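Local coordinates for endoglucanase (Uncultured bacterium, PDB 3X17), which probably hydrolyses internal beta-1,4-glucosidic bonds in cellulose, as a family 9 endoglucanase with an immunoglobulin-like N-terminal domain ahead of an (alpha/alpha)6-barrel catalytic domain, at residues 197-202 against 384-389; 379-384 against 446-451; 464-469 against 547-552. All coordinates share one frame; numbering follows the deposited sequence.

Contact 1. Residues 197-202 against 384-389; sequences AYELYP and YFDYVT
Apolar contact across 197-202 and 384-389 comes down to one pair, Leu200 and Phe385, whose side chains reach out from facing helices and meet between them. Leu200 CD1 lies 3.8 Å from Phe385 CE2, approaching the ring at a slant. The torsions explain the meeting: the Phe385 ring extends opposite its own backbone N (chi1 -168°), which throws it clear of helix 381-390 toward the last turn of helix 184-200. Leu200 also packs on Tyr201, its CB 3.8 Å above the plane of that ring, over the centre. One face of Phe385 carries Thr389 CG2, 3.8 Å above the plane and shifted toward the rim, and the ring stacks with that of Phe448 from helix 435-452.

No hydrogen bond crosses between the segments. Within helix 381-390, Thr389 OG1 donates to Phe385 O over 2.8 Å from above the carbonyl plane, while Thr389 N reaches the same oxygen from the other face, so two donors grip it. The hydroxyl is thereby fixed one turn along from Phe385, with the methyl branch left to pack on the ring.

Charge is a separate element. Glu199 OE1 and Asp386 OD1 stand 4.4 Å apart, a like-charged pair not in contact but bridged by Lys196, whose NZ makes a salt bridge to each; Arg287 NH1 adds another to Glu199 OE1.

Only 95 Å² is buried in total, so the two helices of the (alpha/alpha)6 barrel are joined lightly. The chemistry implies a junction in two parts, a single leucine-phenylalanine touch beside an acidic pair that is probably tolerated as two anions because Lys196, with Arg287 on the Glu199 side, offsets their repulsion.

Contact 2. Residues 379-384 against 446-451; sequences PAALGY and LLFAHH
Phe448 carries its side of this buried apolar contact alone, pushing its ring from helix 435-452 against Ala381 and Leu382 on helix 381-390. Leu382 CD2 comes to the ring edge, near its plane, with 4.0 Å to Phe448 CZ. The CB of Leu382 points away from helix 435-452, yet chi1 (-64°) sets CG beside the backbone N; CD1 then continues the chain (chi2 173°), and the other branch, CD2, turns to the ring. Ala381, by contrast, aims its CB at the partner, though the methyl stays 4.5 Å from Phe448 CE2.

The one polar atom near the ring is Ala381 O, 4.2 Å from Phe448 CE2, oblique to it and not hydrogen-bonded to the other segment.

Around the pair, Leu382 also packs on Trp342 of helix 337-351 and on Val374, while Ala381 touches Val374 too. These neighbours bury the contact between helix 337-351, helix 381-390 and the later turns of helix 435-452.

With Ala381 and Phe448 CA atoms 9.2 Å apart and 99 Å² buried, the chemistry implies an apolar touch across these segments, Phe448 filling the space between the backbones with no hydrogen bond from one segment to the other.

Contact 3. Residues 464-469 against 547-552; sequences AQLDYV and APLVFV
Flat groups stand aside where Leu466 meets Leu549 and Val552: no aromatic face or edge enters between the two segments. The Phe551 ring leaves its helix on another side, meeting Tyr201 edge-to-face, and the Gln465 amide turns off to give its NE2 to the carbonyls of Ala461 and Gly423. What remains is an aliphatic helix-helix joint of the (alpha/alpha)6 barrel, between helix 456-469 and helix 543-558.

Leu466 is the central residue, its CB directed at the partner helix and its three outer carbons all engaged. CD2 meets Leu549 CD1 at 3.7 Å. That methyl is available because the Leu549 side chain, which starts out neither toward nor away from helix 456-469, has CG opposite the backbone N (chi1 175°), and the outer torsion then turns CD1 to Leu466. On the other branch, Leu466 CD1 lies 3.8 Å from Val552 CG1. Leu466 and Val552 run past one another in opposite directions, so the contact is flank to flank. The CA atoms of Leu466 and Val552 are 7.4 Å apart, and 177 Å² is buried in all.

Tyr116 of helix 115-130 also receives Leu466, and Ala123 of that helix receives Leu549, adding a third helix to the cluster. Replacing Leu466 with an alanine would probably open a gap between the helices and leave Leu549 CD1 and Val552 CG1 without their mates. Beyond the methyls, Leu466 CD1 also stands 3.9 Å from Val552 O.

How the contacts relate
Contacts 1 and 2 both draw on helix 381-390, share Tyr384, and have centres 8 Å apart; Phe385 CE1 of the first comes within 3.5 Å of Phe448 O in the second. Contact 3 is more distant, its centre 17 Å from that of contact 1 and 15 Å from that of contact 2. Phe551, on helix 543-558, spans the gap: its CZ lies 3.8 Å from Leu200 CD1 and equally 3.8 Å from Phe448 CE1. Phe551, which takes no part in contact 3 itself, thus links its helix to the other two contacts. Of the metals, a calcium ion lies about 12 Å from the side chain of Leu382 in contact 2, and Pro379 there packs on Asp339, a calcium-site residue.

Contact 1. Residues 197-202 against 384-389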
loop_
_atom_site.group_PDB
_atom_site.type_symbol
_atom_site.label_atom_id
_atom_site.label_comp_id
_atom_site.label_asym_id
_atom_site.label_seq_id
_atom_site.Cartn_x
_atom_site.Cartn_y
_atom_site.Cartn_z
ATOM N N ALA A 197 -2.160 -1.067 10.762
ATOM C CA ALA A 197 -0.748 -1.309 11.006
ATOM C C ALA A 197 -0.390 -0.931 12.447
ATOM O O ALA A 197 0.350 -1.655 13.119
ATOM C CB ALA A 197 0.115 -0.517 10.034
ATOM N N TYR A 198 -0.797 0.261 12.861
ATOM C CA TYR A 198 -0.446 0.713 14.179
ATOM C C TYR A 198 -1.128 -0.132 15.241
ATOM O O TYR A 198 -0.496 -0.558 16.190
ATOM C CB TYR A 198 -0.771 2.186 14.413
ATOM C CG TYR A 198 -0.596 2.551 15.884
ATOM C CD1 TYR A 198 0.680 2.820 16.408
ATOM C CD2 TYR A 198 -1.661 2.447 16.774
ATOM C CE1 TYR A 198 0.855 3.103 17.758
ATOM C CE2 TYR A 198 -1.481 2.663 18.141
ATOM C CZ TYR A 198 -0.227 2.983 18.618
ATOM O OH TYR A 198 -0.071 3.215 19.945
ATOM N N GLU A 199 -2.407 -0.413 15.046
ATOM C CA GLU A 199 -3.190 -1.189 16.002
ATOM C C GLU A 199 -2.602 -2.583 16.253
ATOM O O GLU A 199 -2.567 -3.050 17.374
ATOM C CB GLU A 199 -4.628 -1.337 15.491
ATOM C CG GLU A 199 -5.594 -1.905 16.524
ATOM C CD GLU A 199 -7.031 -1.695 16.121
ATOM O OE1 GLU A 199 -7.370 -1.942 14.936
ATOM O OE2 GLU A 199 -7.839 -1.308 16.994
ATOM N N LEU A 200 -2.208 -3.264 15.188
ATOM C CA LEU A 200 -1.644 -4.601 15.296
ATOM C C LEU A 200 -0.171 -4.583 15.703
ATOM O O LEU A 200 0.261 -5.461 16.424
ATOM C CB LEU A 200 -1.836 -5.396 13.984
ATOM C CG LEU A 200 -3.266 -5.901 13.797
ATOM C CD1 LEU A 200 -3.462 -6.524 12.395
ATOM C CD2 LEU A 200 -3.652 -6.890 14.955
ATOM N N TYR A 201 0.562 -3.536 15.348
ATOM C CA TYR A 201 2.002 -3.504 15.631
ATOM C C TYR A 201 2.467 -2.218 16.315
ATOM O O TYR A 201 3.398 -1.568 15.847
ATOM C CB TYR A 201 2.788 -3.726 14.333
ATOM C CG TYR A 201 2.268 -4.897 13.503
ATOM C CD1 TYR A 201 2.384 -6.199 13.958
ATOM C CD2 TYR A 201 1.652 -4.690 12.275
ATOM C CE1 TYR A 201 1.897 -7.265 13.214
ATOM C CE2 TYR A 201 1.197 -5.740 11.510
ATOM C CZ TYR A 201 1.304 -7.022 11.984
ATOM O OH TYR A 201 0.851 -8.069 11.221
ATOM N N PRO A 202 1.842 -1.858 17.442
ATOM C CA PRO A 202 2.108 -0.572 18.108
ATOM C C PRO A 202 3.566 -0.426 18.530
ATOM O O PRO A 202 4.082 0.701 18.633
ATOM C CB PRO A 202 1.190 -0.602 19.347
ATOM C CG PRO A 202 0.911 -2.074 19.607
ATOM C CD PRO A 202 0.927 -2.728 18.208
ATOM N N TYR A 384 -14.372 -7.465 7.959
ATOM C CA TYR A 384 -14.298 -8.878 8.346
ATOM C C TYR A 384 -13.383 -9.036 9.549
ATOM O O TYR A 384 -13.771 -9.610 10.559
ATOM C CB TYR A 384 -13.735 -9.712 7.195
ATOM C CG TYR A 384 -14.770 -10.182 6.213
ATOM C CD1 TYR A 384 -15.240 -9.346 5.198
ATOM C CD2 TYR A 384 -15.195 -11.505 6.225
ATOM C CE1 TYR A 384 -16.175 -9.812 4.252
ATOM C CE2 TYR A 384 -16.088 -11.974 5.286
ATOM C CZ TYR A 384 -16.596 -11.131 4.322
ATOM O OH TYR A 384 -17.475 -11.653 3.396
ATOM N N PHE A 385 -12.177 -8.479 9.446
ATOM C CA PHE A 385 -11.143 -8.699 10.449
ATOM C C PHE A 385 -11.502 -8.021 11.758
ATOM O O PHE A 385 -11.254 -8.570 12.824
ATOM C CB PHE A 385 -9.781 -8.206 9.950
ATOM C CG PHE A 385 -8.611 -8.652 10.809
ATOM C CD1 PHE A 385 -8.147 -9.980 10.759
ATOM C CD2 PHE A 385 -8.007 -7.766 11.691
ATOM C CE1 PHE A 385 -7.121 -10.405 11.593
ATOM C CE2 PHE A 385 -6.940 -8.168 12.480
ATOM C CZ PHE A 385 -6.488 -9.498 12.426
ATOM N N ASP A 386 -12.043 -6.802 11.681
ATOM C CA ASP A 386 -12.273 -5.996 12.881
ATOM C C ASP A 386 -13.489 -6.512 13.641
ATOM O O ASP A 386 -13.493 -6.566 14.873
ATOM C CB ASP A 386 -12.465 -4.518 12.532
ATOM C CG ASP A 386 -11.145 -3.797 12.344
ATOM O OD1 ASP A 386 -10.088 -4.441 12.570
ATOM O OD2 ASP A 386 -11.150 -2.626 11.896
ATOM N N TYR A 387 -14.509 -6.926 12.906
ATOM C CA TYR A 387 -15.615 -7.657 13.506
ATOM C C TYR A 387 -15.179 -8.916 14.310
ATOM O O TYR A 387 -15.479 -9.030 15.500
ATOM C CB TYR A 387 -16.617 -8.068 12.435
ATOM C CG TYR A 387 -17.899 -8.656 13.014
ATOM C CD1 TYR A 387 -17.890 -9.893 13.671
ATOM C CD2 TYR A 387 -19.120 -8.013 12.834
ATOM C CE1 TYR A 387 -19.063 -10.458 14.166
ATOM C CE2 TYR A 387 -20.304 -8.571 13.311
ATOM C CZ TYR A 387 -20.269 -9.781 14.002
ATOM O OH TYR A 387 -21.451 -10.312 14.501
ATOM N N VAL A 388 -14.480 -9.841 13.639
ATOM C CA VAL A 388 -13.913 -11.029 14.271
ATOM C C VAL A 388 -13.009 -10.696 15.475
ATOM O O VAL A 388 -13.209 -11.246 16.559
ATOM C CB VAL A 388 -13.187 -11.967 13.223
ATOM C CG1 VAL A 388 -12.425 -13.073 13.929
ATOM C CG2 VAL A 388 -14.215 -12.593 12.234
ATOM N N THR A 389 -12.070 -9.759 15.327
ATOM C CA THR A 389 -11.066 -9.537 16.381
ATOM C C THR A 389 -11.426 -8.502 17.433
ATOM O O THR A 389 -10.777 -8.437 18.468
ATOM C CB THR A 389 -9.698 -9.207 15.837
ATOM O OG1 THR A 389 -9.760 -7.970 15.086
ATOM C CG2 THR A 389 -9.209 -10.367 14.942
#

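Contact 2. Residues 379-384 against 446-451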
loop_
_atom_site.group_PDB
_atom_site.type_symbol
_atom_site.label_atom_id
_atom_site.label_comp_id
_atom_site.label_asym_id
_atom_site.label_seq_id
_atom_site.Cartn_x
_atom_site.Cartn_y
_atom_site.Cartn_z
ATOM N N PRO A 379 -12.992 -2.381 0.403
ATOM C CA PRO A 379 -12.184 -2.332 1.618
ATOM C C PRO A 379 -12.709 -3.311 2.696
ATOM O O PRO A 379 -12.264 -3.274 3.850
ATOM C CB PRO A 379 -12.395 -0.892 2.083
ATOM C CG PRO A 379 -13.777 -0.618 1.736
ATOM C CD PRO A 379 -14.004 -1.309 0.381
ATOM N N ALA A 380 -13.702 -4.124 2.349
ATOM C CA ALA A 380 -14.466 -4.814 3.373
ATOM C C ALA A 380 -13.672 -5.862 4.190
ATOM O O ALA A 380 -14.128 -6.260 5.248
ATOM C CB ALA A 380 -15.754 -5.438 2.779
ATOM N N ALA A 381 -12.483 -6.272 3.730
ATOM C CA ALA A 381 -11.686 -7.222 4.517
ATOM C C ALA A 381 -11.357 -6.659 5.891
ATOM O O ALA A 381 -11.218 -7.418 6.865
ATOM C CB ALA A 381 -10.411 -7.600 3.795
ATOM N N LEU A 382 -11.168 -5.343 5.971
ATOM C CA LEU A 382 -10.931 -4.694 7.261
ATOM C C LEU A 382 -12.151 -4.848 8.179
ATOM O O LEU A 382 -12.040 -4.932 9.404
ATOM C CB LEU A 382 -10.622 -3.211 7.065
ATOM C CG LEU A 382 -9.352 -2.812 6.287
ATOM C CD1 LEU A 382 -9.286 -1.288 6.035
ATOM C CD2 LEU A 382 -8.063 -3.268 6.978
ATOM N N GLY A 383 -13.325 -4.908 7.579
ATOM C CA GLY A 383 -14.524 -5.081 8.375
ATOM C C GLY A 383 -14.596 -6.517 8.867
ATOM O O GLY A 383 -14.878 -6.765 10.038
ATOM N N TYR A 384 -14.372 -7.465 7.959
ATOM C CA TYR A 384 -14.298 -8.878 8.346
ATOM C C TYR A 384 -13.383 -9.036 9.549
ATOM O O TYR A 384 -13.771 -9.610 10.559
ATOM C CB TYR A 384 -13.735 -9.712 7.195
ATOM C CG TYR A 384 -14.770 -10.182 6.213
ATOM C CD1 TYR A 384 -15.240 -9.346 5.198
ATOM C CD2 TYR A 384 -15.195 -11.505 6.225
ATOM C CE1 TYR A 384 -16.175 -9.812 4.252
ATOM C CE2 TYR A 384 -16.088 -11.974 5.286
ATOM C CZ TYR A 384 -16.596 -11.131 4.322
ATOM O OH TYR A 384 -17.475 -11.653 3.396
ATOM N N LEU A 446 -2.764 -12.830 4.046
ATOM C CA LEU A 446 -1.985 -13.898 4.698
ATOM C C LEU A 446 -1.730 -13.576 6.167
ATOM O O LEU A 446 -1.996 -14.405 7.035
ATOM C CB LEU A 446 -0.644 -14.129 3.994
ATOM C CG LEU A 446 -0.762 -14.636 2.557
ATOM C CD1 LEU A 446 0.542 -14.389 1.795
ATOM C CD2 LEU A 446 -1.116 -16.123 2.544
ATOM N N LEU A 447 -1.340 -12.338 6.456
ATOM C CA LEU A 447 -1.110 -11.956 7.819
ATOM C C LEU A 447 -2.385 -11.915 8.649
ATOM O O LEU A 447 -2.326 -12.123 9.853
ATOM C CB LEU A 447 -0.355 -10.628 7.915
ATOM C CG LEU A 447 1.093 -10.646 7.412
ATOM C CD1 LEU A 447 1.693 -9.239 7.414
ATOM C CD2 LEU A 447 1.964 -11.629 8.193
ATOM N N PHE A 448 -3.524 -11.586 8.049
ATOM C CA PHE A 448 -4.780 -11.600 8.822
ATOM C C PHE A 448 -5.061 -13.040 9.311
ATOM O O PHE A 448 -5.431 -13.249 10.464
ATOM C CB PHE A 448 -5.968 -11.130 7.990
ATOM C CG PHE A 448 -6.061 -9.619 7.817
ATOM C CD1 PHE A 448 -5.318 -8.751 8.610
ATOM C CD2 PHE A 448 -6.919 -9.078 6.874
ATOM C CE1 PHE A 448 -5.420 -7.363 8.449
ATOM C CE2 PHE A 448 -7.060 -7.682 6.731
ATOM C CZ PHE A 448 -6.303 -6.834 7.517
ATOM N N ALA A 449 -4.936 -13.995 8.400
ATOM C CA ALA A 449 -5.177 -15.405 8.679
ATOM C C ALA A 449 -4.159 -15.932 9.693
ATOM O O ALA A 449 -4.528 -16.503 10.715
ATOM C CB ALA A 449 -5.126 -16.235 7.355
ATOM N N HIS A 450 -2.900 -15.593 9.479
ATOM C CA HIS A 450 -1.847 -15.854 10.448
ATOM C C HIS A 450 -2.201 -15.353 11.846
ATOM O O HIS A 450 -1.820 -15.959 12.850
ATOM C CB HIS A 450 -0.531 -15.226 9.991
ATOM C CG HIS A 450 0.605 -15.444 10.948
ATOM N ND1 HIS A 450 1.134 -16.694 11.203
ATOM C CD2 HIS A 450 1.289 -14.578 11.735
ATOM C CE1 HIS A 450 2.148 -16.576 12.046
ATOM N NE2 HIS A 450 2.230 -15.311 12.422
ATOM N N HIS A 451 -2.879 -14.218 11.913
ATOM C CA HIS A 451 -3.205 -13.634 13.193
ATOM C C HIS A 451 -4.305 -14.444 13.913
ATOM O O HIS A 451 -4.314 -14.539 15.149
ATOM C CB HIS A 451 -3.616 -12.175 13.026
ATOM C CG HIS A 451 -3.815 -11.460 14.323
ATOM N ND1 HIS A 451 -5.003 -11.518 15.028
ATOM C CD2 HIS A 451 -2.955 -10.755 15.096
ATOM C CE1 HIS A 451 -4.873 -10.856 16.166
ATOM N NE2 HIS A 451 -3.634 -10.398 16.239
#

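Contact 3. Residues 464-469 against 547-552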
loop_
_atom_site.group_PDB
_atom_site.type_symbol
_atom_site.label_atom_id
_atom_site.label_comp_id
_atom_site.label_asym_id
_atom_site.label_seq_id
_atom_site.Cartn_x
_atom_site.Cartn_y
_atom_site.Cartn_z
ATOM N N ALA A 464 7.680 -12.730 1.560
ATOM C CA ALA A 464 8.060 -12.857 0.157
ATOM C C ALA A 464 7.528 -11.681 -0.687
ATOM O O ALA A 464 8.014 -11.439 -1.810
ATOM C CB ALA A 464 7.545 -14.183 -0.393
ATOM N N GLN A 465 6.519 -10.981 -0.178
ATOM C CA GLN A 465 5.986 -9.809 -0.910
ATOM C C GLN A 465 6.863 -8.570 -0.714
ATOM O O GLN A 465 7.092 -7.801 -1.659
ATOM C CB GLN A 465 4.547 -9.493 -0.492
ATOM C CG GLN A 465 3.632 -10.664 -0.657
ATOM C CD GLN A 465 3.926 -11.427 -1.932
ATOM O OE1 GLN A 465 4.045 -10.821 -3.019
ATOM N NE2 GLN A 465 4.073 -12.770 -1.816
ATOM N N LEU A 466 7.405 -8.426 0.492
ATOM C CA LEU A 466 8.495 -7.486 0.705
ATOM C C LEU A 466 9.742 -7.824 -0.117
ATOM O O LEU A 466 10.290 -6.943 -0.770
ATOM C CB LEU A 466 8.828 -7.347 2.184
ATOM C CG LEU A 466 7.745 -6.770 3.097
ATOM C CD1 LEU A 466 8.105 -7.023 4.549
ATOM C CD2 LEU A 466 7.662 -5.252 2.893
ATOM N N ASP A 467 10.205 -9.073 -0.090
ATOM C CA ASP A 467 11.376 -9.442 -0.905
ATOM C C ASP A 467 11.146 -9.087 -2.365
ATOM O O ASP A 467 12.072 -8.675 -3.061
ATOM C CB ASP A 467 11.743 -10.942 -0.807
ATOM C CG ASP A 467 12.147 -11.380 0.623
ATOM O OD1 ASP A 467 12.687 -10.557 1.424
ATOM O OD2 ASP A 467 11.988 -12.586 0.917
ATOM N N TYR A 468 9.933 -9.349 -2.836
ATOM C CA TYR A 468 9.607 -9.179 -4.242
ATOM C C TYR A 468 9.643 -7.706 -4.679
ATOM O O TYR A 468 10.285 -7.374 -5.683
ATOM C CB TYR A 468 8.246 -9.796 -4.569
ATOM C CG TYR A 468 7.725 -9.384 -5.930
ATOM C CD1 TYR A 468 8.118 -10.063 -7.084
ATOM C CD2 TYR A 468 6.749 -8.396 -6.055
ATOM C CE1 TYR A 468 7.629 -9.684 -8.336
ATOM C CE2 TYR A 468 6.221 -8.058 -7.292
ATOM C CZ TYR A 468 6.683 -8.683 -8.431
ATOM O OH TYR A 468 6.204 -8.293 -9.670
ATOM N N VAL A 469 9.056 -6.815 -3.874
ATOM C CA VAL A 469 9.056 -5.401 -4.241
ATOM C C VAL A 469 10.413 -4.773 -3.987
ATOM O O VAL A 469 10.653 -3.631 -4.405
ATOM C CB VAL A 469 7.956 -4.540 -3.542
ATOM C CG1 VAL A 469 6.535 -5.010 -3.899
ATOM C CG2 VAL A 469 8.183 -4.468 -2.042
ATOM N N ALA A 547 0.230 2.059 1.654
ATOM C CA ALA A 547 -0.518 1.680 2.851
ATOM C C ALA A 547 -0.283 0.208 3.215
ATOM O O ALA A 547 0.024 -0.095 4.347
ATOM C CB ALA A 547 -1.996 1.960 2.658
ATOM N N PRO A 548 -0.436 -0.718 2.246
ATOM C CA PRO A 548 -0.153 -2.105 2.625
ATOM C C PRO A 548 1.347 -2.356 2.776
ATOM O O PRO A 548 1.747 -3.296 3.470
ATOM C CB PRO A 548 -0.737 -2.929 1.452
ATOM C CG PRO A 548 -0.753 -1.962 0.284
ATOM C CD PRO A 548 -1.046 -0.614 0.905
ATOM N N LEU A 549 2.176 -1.543 2.117
ATOM C CA LEU A 549 3.616 -1.607 2.351
ATOM C C LEU A 549 3.970 -1.291 3.812
ATOM O O LEU A 549 4.756 -2.000 4.432
ATOM C CB LEU A 549 4.406 -0.707 1.374
ATOM C CG LEU A 549 5.917 -0.599 1.615
ATOM C CD1 LEU A 549 6.626 -1.975 1.603
ATOM C CD2 LEU A 549 6.602 0.393 0.638
ATOM N N VAL A 550 3.453 -0.197 4.329
ATOM C CA VAL A 550 3.651 0.134 5.734
ATOM C C VAL A 550 3.098 -0.992 6.629
ATOM O O VAL A 550 3.744 -1.366 7.597
ATOM C CB VAL A 550 2.955 1.476 6.122
ATOM C CG1 VAL A 550 2.828 1.619 7.663
ATOM C CG2 VAL A 550 3.727 2.661 5.543
ATOM N N PHE A 551 1.944 -1.575 6.266
ATOM C CA PHE A 551 1.394 -2.700 7.044
ATOM C C PHE A 551 2.312 -3.923 7.101
ATOM O O PHE A 551 2.680 -4.396 8.193
ATOM C CB PHE A 551 -0.006 -3.095 6.563
ATOM C CG PHE A 551 -0.665 -4.160 7.424
ATOM C CD1 PHE A 551 -0.444 -5.508 7.182
ATOM C CD2 PHE A 551 -1.475 -3.804 8.494
ATOM C CE1 PHE A 551 -1.045 -6.483 7.966
ATOM C CE2 PHE A 551 -2.064 -4.769 9.288
ATOM C CZ PHE A 551 -1.862 -6.113 9.013
ATOM N N VAL A 552 2.747 -4.390 5.938
ATOM C CA VAL A 552 3.526 -5.616 5.898
ATOM C C VAL A 552 4.916 -5.395 6.495
ATOM O O VAL A 552 5.393 -6.210 7.291
ATOM C CB VAL A 552 3.581 -6.247 4.478
ATOM C CG1 VAL A 552 4.350 -7.556 4.511
ATOM C CG2 VAL A 552 2.172 -6.522 3.985
#